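Local coordinates for competence/damage-inducible protein CinA (Agrobacterium tumefaciens, PDB 2A9S) that is of uncertain function but belongs to the competence/damage-inducible CinA family and probably deamidates nicotinamide mononucleotide, as bacterial PncC relatives do, at residues Thr19-Leu24 with Ala100-Ala105; Gly36-Gly41 with Glu149-Thr154; Ala127-Ala130 with Asn134-His137; Met140-Ile145 with Val155-Glu160. All blocks are in the same frame, centred on the assembly; numbering follows the deposited sequence.

Contact 1: residues Thr19-Leu24 with Ala100-Ala105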
# COMPACT_ATOMS: atom_id res chain seq x y z
N THR A 19 7.14 -2.69 -18.05
CA THR A 19 7.86 -2.80 -19.31
C THR A 19 7.50 -1.64 -20.28
O THR A 19 8.37 -1.05 -20.89
CB THR A 19 7.65 -4.18 -19.95
OG1 THR A 19 8.04 -5.20 -19.00
CG2 THR A 19 8.51 -4.32 -21.18
N ASP A 20 6.21 -1.33 -20.36
CA ASP A 20 5.69 -0.29 -21.25
C ASP A 20 6.02 1.12 -20.74
O ASP A 20 6.44 1.99 -21.52
CB ASP A 20 4.18 -0.44 -21.44
CG ASP A 20 3.80 -1.46 -22.52
OD1 ASP A 20 4.67 -1.90 -23.32
OD2 ASP A 20 2.60 -1.80 -22.59
N PHE A 21 5.81 1.35 -19.44
CA PHE A 21 5.88 2.70 -18.92
C PHE A 21 7.33 3.16 -18.83
O PHE A 21 7.61 4.36 -18.92
CB PHE A 21 5.20 2.80 -17.55
CG PHE A 21 3.69 2.78 -17.62
CD1 PHE A 21 3.01 2.21 -18.68
CD2 PHE A 21 2.95 3.32 -16.57
CE1 PHE A 21 1.61 2.20 -18.71
CE2 PHE A 21 1.55 3.30 -16.60
CZ PHE A 21 0.89 2.74 -17.66
N THR A 22 8.25 2.22 -18.65
CA THR A 22 9.67 2.63 -18.45
C THR A 22 10.20 3.44 -19.68
O THR A 22 10.68 4.57 -19.49
CB THR A 22 10.60 1.46 -18.06
OG1 THR A 22 10.20 0.91 -16.77
CG2 THR A 22 12.05 1.96 -17.97
N PRO A 23 10.16 2.86 -20.91
CA PRO A 23 10.67 3.65 -22.06
C PRO A 23 9.84 4.88 -22.41
O PRO A 23 10.36 5.80 -23.05
CB PRO A 23 10.64 2.64 -23.22
CG PRO A 23 9.57 1.63 -22.83
CD PRO A 23 9.75 1.50 -21.31
N LEU A 24 8.58 4.88 -21.99
CA LEU A 24 7.73 6.05 -22.13
C LEU A 24 7.98 7.14 -21.08
O LEU A 24 7.48 8.27 -21.22
CB LEU A 24 6.25 5.60 -22.17
CG LEU A 24 5.77 4.82 -23.40
CD1 LEU A 24 4.38 4.20 -23.18
CD2 LEU A 24 5.76 5.73 -24.62
N ALA A 100 3.12 11.40 -10.45
CA ALA A 100 2.78 10.41 -11.46
C ALA A 100 2.10 11.05 -12.66
O ALA A 100 1.50 12.12 -12.56
CB ALA A 100 1.87 9.34 -10.89
N ASN A 101 2.21 10.38 -13.79
CA ASN A 101 1.38 10.66 -14.95
C ASN A 101 -0.03 10.08 -14.89
O ASN A 101 -0.95 10.67 -15.46
CB ASN A 101 2.06 10.14 -16.21
CG ASN A 101 3.48 10.62 -16.32
OD1 ASN A 101 4.42 10.00 -15.82
ND2 ASN A 101 3.65 11.77 -16.97
N PHE A 102 -0.18 8.91 -14.24
CA PHE A 102 -1.49 8.24 -14.12
C PHE A 102 -1.74 7.85 -12.67
O PHE A 102 -0.79 7.53 -11.95
CB PHE A 102 -1.52 6.92 -14.92
CG PHE A 102 -1.13 7.06 -16.39
CD1 PHE A 102 -1.80 7.95 -17.23
CD2 PHE A 102 -0.10 6.29 -16.91
CE1 PHE A 102 -1.43 8.08 -18.58
CE2 PHE A 102 0.28 6.40 -18.25
CZ PHE A 102 -0.39 7.30 -19.09
N ALA A 103 -3.00 7.87 -12.23
CA ALA A 103 -3.34 7.31 -10.92
C ALA A 103 -4.47 6.31 -11.11
O ALA A 103 -5.32 6.47 -12.02
CB ALA A 103 -3.73 8.38 -9.92
N VAL A 104 -4.46 5.26 -10.31
CA VAL A 104 -5.59 4.34 -10.28
C VAL A 104 -6.10 4.31 -8.84
O VAL A 104 -5.30 4.22 -7.90
CB VAL A 104 -5.21 2.90 -10.78
CG1 VAL A 104 -4.03 2.30 -9.98
CG2 VAL A 104 -6.50 1.97 -10.84
N ALA A 105 -7.43 4.34 -8.70
CA ALA A 105 -8.10 4.38 -7.40
C ALA A 105 -9.16 3.28 -7.33
O ALA A 105 -9.88 3.07 -8.31
CB ALA A 105 -8.76 5.75 -7.18
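At one end of the central strand 102-108, where helix 8-24 lies over the mixed sheet, Phe-21 of the helix meets Phe-102 of the strand, ring against ring. The backbones stand well apart, with 10.0 Å between the CA atoms of Phe-21 and Asn-101, the nearest pair, so the gap is bridged by two long aromatic side chains. The closest approach is Phe-21 CE2 to Phe-102 CD2 at 3.4 Å, and Phe-21 CZ follows at 3.8 Å from Phe-102 CE2. At the Phe-102 ring, CE2 of Phe-21 arrives at the edge, close to the plane. The two planes are inclined at 59°, and the centroids lie 5.4 Å apart. In Phe-21, CG stands opposite the carbonyl carbon (chi1 -76°), which sends the ring from the helix toward the strand.

This is the helix-on-sheet packing of a layered alpha/beta fold: Phe-102 faces helix 8-24, whereas its neighbour Ala-103 turns to the other side of the sheet, against helix 84-96, where a small methyl suits a close-packed helix. A large apolar ring suits both touching positions, since each is buried and must span the wide gap between the backbones. Asn-166 of helix 147-167 touches both rings, Val-52 packs on Phe-21, and Leu-26 and Leu-165 pack on Phe-102.

Contact 2: residues Gly36-Gly41 with Glu149-Thr154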
# COMPACT_ATOMS: atom_id res chain seq x y z
N GLY A 36 -6.17 -2.70 -0.04
CA GLY A 36 -5.28 -2.53 1.13
C GLY A 36 -3.77 -2.42 0.85
O GLY A 36 -2.95 -2.65 1.75
N GLY A 37 -3.40 -2.06 -0.38
CA GLY A 37 -1.99 -1.95 -0.76
C GLY A 37 -1.53 -3.00 -1.77
O GLY A 37 -0.39 -2.92 -2.25
N LEU A 38 -2.38 -3.99 -2.07
CA LEU A 38 -2.00 -5.07 -2.99
C LEU A 38 -1.82 -4.61 -4.43
O LEU A 38 -1.15 -5.30 -5.19
CB LEU A 38 -3.00 -6.22 -2.97
CG LEU A 38 -3.15 -6.92 -1.62
CD1 LEU A 38 -4.19 -8.07 -1.70
CD2 LEU A 38 -1.77 -7.42 -1.14
N ILE A 39 -2.40 -3.46 -4.82
CA ILE A 39 -2.16 -3.00 -6.19
C ILE A 39 -0.71 -2.52 -6.31
O ILE A 39 0.03 -2.96 -7.23
CB ILE A 39 -3.15 -1.88 -6.67
CG1 ILE A 39 -4.61 -2.37 -6.62
CG2 ILE A 39 -2.75 -1.43 -8.10
CD1 ILE A 39 -5.59 -1.30 -6.99
N ALA A 40 -0.30 -1.60 -5.42
CA ALA A 40 1.12 -1.21 -5.33
C ALA A 40 1.99 -2.46 -5.11
O ALA A 40 3.07 -2.56 -5.69
CB ALA A 40 1.35 -0.18 -4.24
N GLY A 41 1.50 -3.40 -4.28
CA GLY A 41 2.22 -4.65 -3.98
C GLY A 41 2.51 -5.43 -5.27
O GLY A 41 3.65 -5.84 -5.54
N GLU A 149 -10.29 -13.35 -2.84
CA GLU A 149 -10.76 -13.44 -4.23
C GLU A 149 -11.20 -12.09 -4.84
O GLU A 149 -10.79 -11.76 -5.97
CB GLU A 149 -11.88 -14.48 -4.34
CG GLU A 149 -11.38 -15.91 -4.03
CD GLU A 149 -11.34 -16.32 -2.52
OE1 GLU A 149 -11.43 -15.50 -1.58
OE2 GLU A 149 -11.20 -17.54 -2.25
N ILE A 150 -11.99 -11.32 -4.09
CA ILE A 150 -12.42 -9.98 -4.54
C ILE A 150 -11.24 -9.01 -4.63
O ILE A 150 -11.14 -8.24 -5.58
CB ILE A 150 -13.55 -9.41 -3.61
CG1 ILE A 150 -14.85 -10.23 -3.78
CG2 ILE A 150 -13.82 -7.92 -3.88
CD1 ILE A 150 -15.84 -10.15 -2.62
N ARG A 151 -10.37 -9.05 -3.64
CA ARG A 151 -9.17 -8.21 -3.64
C ARG A 151 -8.28 -8.49 -4.86
O ARG A 151 -7.82 -7.56 -5.56
CB ARG A 151 -8.42 -8.34 -2.31
CG ARG A 151 -9.19 -7.62 -1.19
CD ARG A 151 -8.85 -8.20 0.19
NE ARG A 151 -7.44 -8.30 0.53
CZ ARG A 151 -6.72 -7.34 1.11
NH1 ARG A 151 -7.23 -6.11 1.34
NH2 ARG A 151 -5.46 -7.60 1.45
N LEU A 152 -8.06 -9.77 -5.15
CA LEU A 152 -7.20 -10.10 -6.29
C LEU A 152 -7.91 -9.75 -7.60
O LEU A 152 -7.27 -9.27 -8.54
CB LEU A 152 -6.76 -11.57 -6.24
CG LEU A 152 -5.79 -11.85 -5.08
CD1 LEU A 152 -5.54 -13.35 -5.01
CD2 LEU A 152 -4.49 -11.04 -5.24
N ALA A 153 -9.22 -9.99 -7.68
CA ALA A 153 -10.01 -9.63 -8.86
C ALA A 153 -9.91 -8.12 -9.11
O ALA A 153 -9.75 -7.66 -10.27
CB ALA A 153 -11.50 -10.01 -8.64
N THR A 154 -9.94 -7.36 -8.02
CA THR A 154 -9.79 -5.90 -8.11
C THR A 154 -8.40 -5.48 -8.62
O THR A 154 -8.28 -4.59 -9.49
CB THR A 154 -10.13 -5.21 -6.75
OG1 THR A 154 -11.49 -5.50 -6.41
CG2 THR A 154 -9.96 -3.66 -6.83
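NH1 of Arg-151 is gripped from two subunits: it bonds to Cys-34 O of its own chain and to Thr-44 OG1 of the second subunit. NE of the same guanidinium forms a salt bridge with Glu-45 of the second subunit, so the charge sits at the dimer interface with a carboxylate beside it. Fixed by these bonds, the flat group offers one face to Leu-38, whose CD1 lies 3.4 Å from Arg-151 NH2 and 3.9 Å from Arg-151 CZ. The two side chains cross at about a right angle. A bend at chi3 (52°) turns the arginine chain so that its guanidinium lies beside the segment 36-41.

Gly-36 takes the other near position, its N 3.8 Å from Arg-151 NH1. Without a side chain it leaves room for the guanidinium, and its positive phi (60°) suits glycine as well. Gly-37 follows as the N-cap, and its O accepts from Gly-41 N at 2.8 Å, while Glu-32 receives bonds from Ile-39 N and Ala-40 N in the first turn. On the long helix, Thr-154 OG1 folds back onto Ile-150 O at 2.9 Å, on the opposite face of that carbonyl plane from Thr-154 N; the threonine hydroxyl is thus satisfied within its own helix.

The start of helix 38-43 lies against helix 147-167, with Ile-39 reaching Val-155 and Ala-158 of that helix, while both Ile-39 and Thr-154 rest on Val-106 of strand 102-108.

Contact 3: residues Ala127-Ala130 with Asn134-His137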
# COMPACT_ATOMS: atom_id res chain seq x y z
N ALA A 127 -11.32 3.69 -10.79
CA ALA A 127 -11.17 4.88 -11.65
C ALA A 127 -9.69 5.06 -11.92
O ALA A 127 -8.86 4.89 -11.02
CB ALA A 127 -11.76 6.11 -10.99
N THR A 128 -9.36 5.41 -13.16
CA THR A 128 -8.00 5.83 -13.48
C THR A 128 -8.03 7.22 -14.10
O THR A 128 -8.94 7.53 -14.90
CB THR A 128 -7.31 4.85 -14.44
OG1 THR A 128 -8.11 4.69 -15.62
CG2 THR A 128 -7.13 3.48 -13.80
N LYS A 129 -7.06 8.06 -13.75
CA LYS A 129 -7.00 9.42 -14.33
C LYS A 129 -5.60 9.76 -14.85
O LYS A 129 -4.60 9.27 -14.33
CB LYS A 129 -7.49 10.45 -13.32
CG LYS A 129 -7.63 11.86 -13.90
CD LYS A 129 -8.30 12.80 -12.93
CE LYS A 129 -8.44 14.17 -13.60
NZ LYS A 129 -9.34 15.05 -12.82
N ALA A 130 -5.55 10.53 -15.94
CA ALA A 130 -4.28 11.00 -16.53
C ALA A 130 -4.21 12.52 -16.40
O ALA A 130 -5.24 13.18 -16.24
CB ALA A 130 -4.21 10.63 -17.99
N ASN A 134 -8.11 12.90 -19.06
CA ASN A 134 -8.80 11.64 -19.41
C ASN A 134 -9.06 10.76 -18.16
O ASN A 134 -8.14 10.51 -17.37
CB ASN A 134 -8.01 10.87 -20.47
CG ASN A 134 -8.86 9.82 -21.19
OD1 ASN A 134 -10.09 9.87 -21.18
ND2 ASN A 134 -8.18 8.85 -21.82
N VAL A 135 -10.31 10.35 -17.96
CA VAL A 135 -10.69 9.47 -16.85
C VAL A 135 -11.39 8.21 -17.37
O VAL A 135 -12.23 8.30 -18.28
CB VAL A 135 -11.63 10.17 -15.84
CG1 VAL A 135 -12.03 9.22 -14.72
CG2 VAL A 135 -10.94 11.41 -15.25
N LEU A 136 -11.06 7.05 -16.81
CA LEU A 136 -11.83 5.83 -17.08
C LEU A 136 -12.40 5.32 -15.76
O LEU A 136 -11.70 5.35 -14.74
CB LEU A 136 -10.93 4.74 -17.66
CG LEU A 136 -10.22 5.11 -18.96
CD1 LEU A 136 -9.30 3.97 -19.36
CD2 LEU A 136 -11.28 5.44 -20.05
N HIS A 137 -13.66 4.88 -15.77
CA HIS A 137 -14.28 4.27 -14.58
C HIS A 137 -15.00 2.97 -14.93
O HIS A 137 -15.63 2.87 -15.98
CB HIS A 137 -15.21 5.25 -13.84
CG HIS A 137 -16.19 4.59 -12.91
ND1 HIS A 137 -17.47 4.25 -13.31
CD2 HIS A 137 -16.09 4.23 -11.61
CE1 HIS A 137 -18.12 3.72 -12.28
NE2 HIS A 137 -17.31 3.68 -11.24
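A chi1 of 56° lodges OG1 of Thr-128 between its own backbone N and carbonyl carbon and turns it toward the partner strand, where Leu-136 CB lies 3.5 Å away. This hydroxyl is buried without a polar partner in the model. One residue on, Lys-129 holds CG opposite its backbone N (chi1 -173°) and stays extended, so its methylenes run past Val-135: CG2 of the valine comes to 3.6 Å from Lys-129 CG. The lysine thereby lends its aliphatic part to the sheet surface while its amino end leads away, and the branched valine suits an extended strand.

The backbones are held by a regular antiparallel ladder. Thr-128 and Leu-136 form a hydrogen-bonded pair, Thr-128 N giving to Leu-136 O at 2.8 Å and Leu-136 N returning a bond to Thr-128 O at 2.9 Å. Ala-130 N adds a bond to Asn-134 O at 3.0 Å, close to the turn. Lys-129 with Val-135 is the non-hydrogen-bonded pair between these rungs, and Ala-127 with His-137 is another, beyond Thr-128 and Leu-136 on the side away from the turn; at such pairs CA-H groups approach carbonyls, as Ala-127 CA does Leu-136 O at 3.2 Å.

Side chains alternate between two environments. Ala-127, Lys-129, Val-135 and His-137 face helix 84-96, and His-137 NE2 is also bonded to ND1 of His-125; Thr-128 and Leu-136 turn instead to Leu-165 of helix 147-167. Such a ladder, closed by a short turn, is the classic beta hairpin, here forming one edge of the chain's five-stranded mixed sheet.

Contact 4: residues Met140-Ile145 with Val155-Glu160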
# COMPACT_ATOMS: atom_id res chain seq x y z
N MET A 140 -17.49 -2.80 -11.04
CA MET A 140 -17.44 -4.25 -11.08
C MET A 140 -18.31 -4.83 -9.99
O MET A 140 -18.48 -4.21 -8.92
CB MET A 140 -16.00 -4.76 -10.95
CG MET A 140 -15.05 -4.13 -11.96
SD MET A 140 -15.49 -4.50 -13.70
CE MET A 140 -14.97 -6.15 -13.83
N ARG A 141 -18.87 -6.00 -10.29
CA ARG A 141 -19.65 -6.78 -9.32
C ARG A 141 -19.11 -8.19 -9.37
O ARG A 141 -19.54 -9.02 -10.18
CB ARG A 141 -21.14 -6.71 -9.66
CG ARG A 141 -21.69 -5.34 -9.36
CD ARG A 141 -23.04 -5.03 -10.02
NE ARG A 141 -23.44 -3.69 -9.61
CZ ARG A 141 -24.15 -3.41 -8.51
NH1 ARG A 141 -24.58 -4.37 -7.71
NH2 ARG A 141 -24.44 -2.15 -8.22
N TYR A 142 -18.13 -8.47 -8.54
CA TYR A 142 -17.44 -9.74 -8.62
C TYR A 142 -18.24 -10.84 -7.94
O TYR A 142 -17.94 -12.01 -8.11
CB TYR A 142 -16.05 -9.62 -7.96
CG TYR A 142 -15.12 -8.63 -8.64
CD1 TYR A 142 -14.61 -8.87 -9.94
CD2 TYR A 142 -14.71 -7.47 -7.97
CE1 TYR A 142 -13.73 -7.96 -10.54
CE2 TYR A 142 -13.82 -6.58 -8.56
CZ TYR A 142 -13.34 -6.82 -9.84
OH TYR A 142 -12.47 -5.93 -10.41
N GLY A 143 -19.24 -10.46 -7.15
CA GLY A 143 -20.05 -11.44 -6.41
C GLY A 143 -19.51 -11.74 -5.03
O GLY A 143 -18.43 -11.27 -4.65
N ASP A 144 -20.25 -12.54 -4.28
CA ASP A 144 -19.87 -12.86 -2.92
C ASP A 144 -18.91 -14.06 -2.98
O ASP A 144 -19.25 -15.17 -2.54
CB ASP A 144 -21.13 -13.16 -2.13
CG ASP A 144 -20.89 -13.25 -0.63
OD1 ASP A 144 -19.82 -12.84 -0.11
OD2 ASP A 144 -21.83 -13.73 0.05
N ILE A 145 -17.70 -13.83 -3.50
CA ILE A 145 -16.78 -14.93 -3.82
C ILE A 145 -15.58 -15.12 -2.89
O ILE A 145 -14.75 -16.04 -3.11
CB ILE A 145 -16.24 -14.82 -5.25
CG1 ILE A 145 -15.56 -13.46 -5.47
CG2 ILE A 145 -17.35 -15.10 -6.26
CD1 ILE A 145 -14.69 -13.42 -6.76
N VAL A 155 -7.36 -6.13 -8.10
CA VAL A 155 -5.98 -5.86 -8.55
C VAL A 155 -5.90 -6.08 -10.06
O VAL A 155 -5.41 -5.20 -10.79
CB VAL A 155 -4.90 -6.72 -7.79
CG1 VAL A 155 -3.54 -6.57 -8.47
CG2 VAL A 155 -4.82 -6.33 -6.26
N ARG A 156 -6.41 -7.23 -10.52
CA ARG A 156 -6.43 -7.52 -11.96
C ARG A 156 -7.08 -6.38 -12.77
O ARG A 156 -6.49 -5.80 -13.71
CB ARG A 156 -7.14 -8.85 -12.22
CG ARG A 156 -7.20 -9.16 -13.75
CD ARG A 156 -7.89 -10.48 -14.03
NE ARG A 156 -7.14 -11.58 -13.45
CZ ARG A 156 -7.57 -12.30 -12.41
NH1 ARG A 156 -8.76 -12.03 -11.88
NH2 ARG A 156 -6.81 -13.29 -11.92
N THR A 157 -8.31 -6.02 -12.42
CA THR A 157 -9.02 -4.99 -13.18
C THR A 157 -8.27 -3.65 -13.13
O THR A 157 -8.20 -2.95 -14.15
CB THR A 157 -10.46 -4.82 -12.67
OG1 THR A 157 -11.11 -6.11 -12.65
CG2 THR A 157 -11.24 -3.82 -13.55
N ALA A 158 -7.73 -3.29 -11.96
CA ALA A 158 -6.96 -2.06 -11.77
C ALA A 158 -5.79 -2.00 -12.76
O ALA A 158 -5.55 -0.97 -13.43
CB ALA A 158 -6.46 -2.01 -10.34
N LEU A 159 -5.08 -3.12 -12.88
CA LEU A 159 -3.92 -3.20 -13.78
C LEU A 159 -4.34 -3.12 -15.25
O LEU A 159 -3.71 -2.40 -16.04
CB LEU A 159 -3.07 -4.44 -13.48
CG LEU A 159 -2.49 -4.49 -12.04
CD1 LEU A 159 -1.62 -5.72 -11.91
CD2 LEU A 159 -1.71 -3.22 -11.61
N GLU A 160 -5.43 -3.81 -15.60
CA GLU A 160 -6.04 -3.72 -16.94
C GLU A 160 -6.36 -2.28 -17.32
O GLU A 160 -6.04 -1.84 -18.44
CB GLU A 160 -7.31 -4.59 -17.01
CG GLU A 160 -6.98 -6.09 -16.97
CD GLU A 160 -8.22 -6.96 -16.81
OE1 GLU A 160 -9.32 -6.42 -16.50
OE2 GLU A 160 -8.10 -8.19 -16.99
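Where the edge strand 135-141 ends and the chain turns back into helix 147-167, Tyr-142 reaches across to Thr-157 and ties the connection to the helix it leads into. Tyr-142 OH and Thr-157 OG1 lie 2.6 Å apart, a short hydrogen bond in which either hydroxyl could be the donor. The threonine oxygen sits at the edge of the phenol ring, in its plane, and the two side chains come from opposite directions. In Thr-157, chi1 of -53° sets OG1 opposite the carbonyl carbon, where it also bonds to Ala-153 O one turn earlier. Held between the tyrosine hydroxyl and this carbonyl, OG1 has two partners, and CG2 is turned toward Met-140.

In this strand-to-helix return, Met-140, the last-but-one strand residue, adds a looser van der Waals contact. Its chain is bent at chi2 (-62°) and again at chi3, and it meets the threonine tip to tip: Met-140 CE is 4.0 Å from the hydroxyl oxygen Thr-157 OG1, and Met-140 CG is 4.1 Å from the methyl Thr-157 CG2. The same residue covers part of the tyrosine, its CB standing 3.5 Å above the ring plane of Tyr-142 toward the rim. A flexible methionine suits a place at the partly exposed margin between sheet and helix, and tyrosine, with an apolar ring and a polar end, can pack on Val-124 and Ala-153 while its hydroxyl reaches the helix. Met-140 and Thr-157 both pack on Leu-126 of strand 123-130.

How the contacts relate
The four contacts build one layered alpha/beta fold around a mixed sheet. Contacts 1 and 3 stand about 13 Å apart between centres and join through neighbouring strands 102-108 and 123-130, where Ala-105 N lies 2.8 Å from Ala-127 O. Contacts 2 and 4 are closer, about 9 Å between centres, and share helix 147-167; Ile-39 CD1 of one lies 3.5 Å from Ala-158 CB of the other. Contact 3 leads along strand 135-141 directly into contact 4 and is nested in the long loop that contact 2 closes. Contacts 1 and 2 interlace along the chain. Helix 147-167 packs on the sheet, Ala-158 meeting Val-104, and near its start contact 2 meets the second subunit.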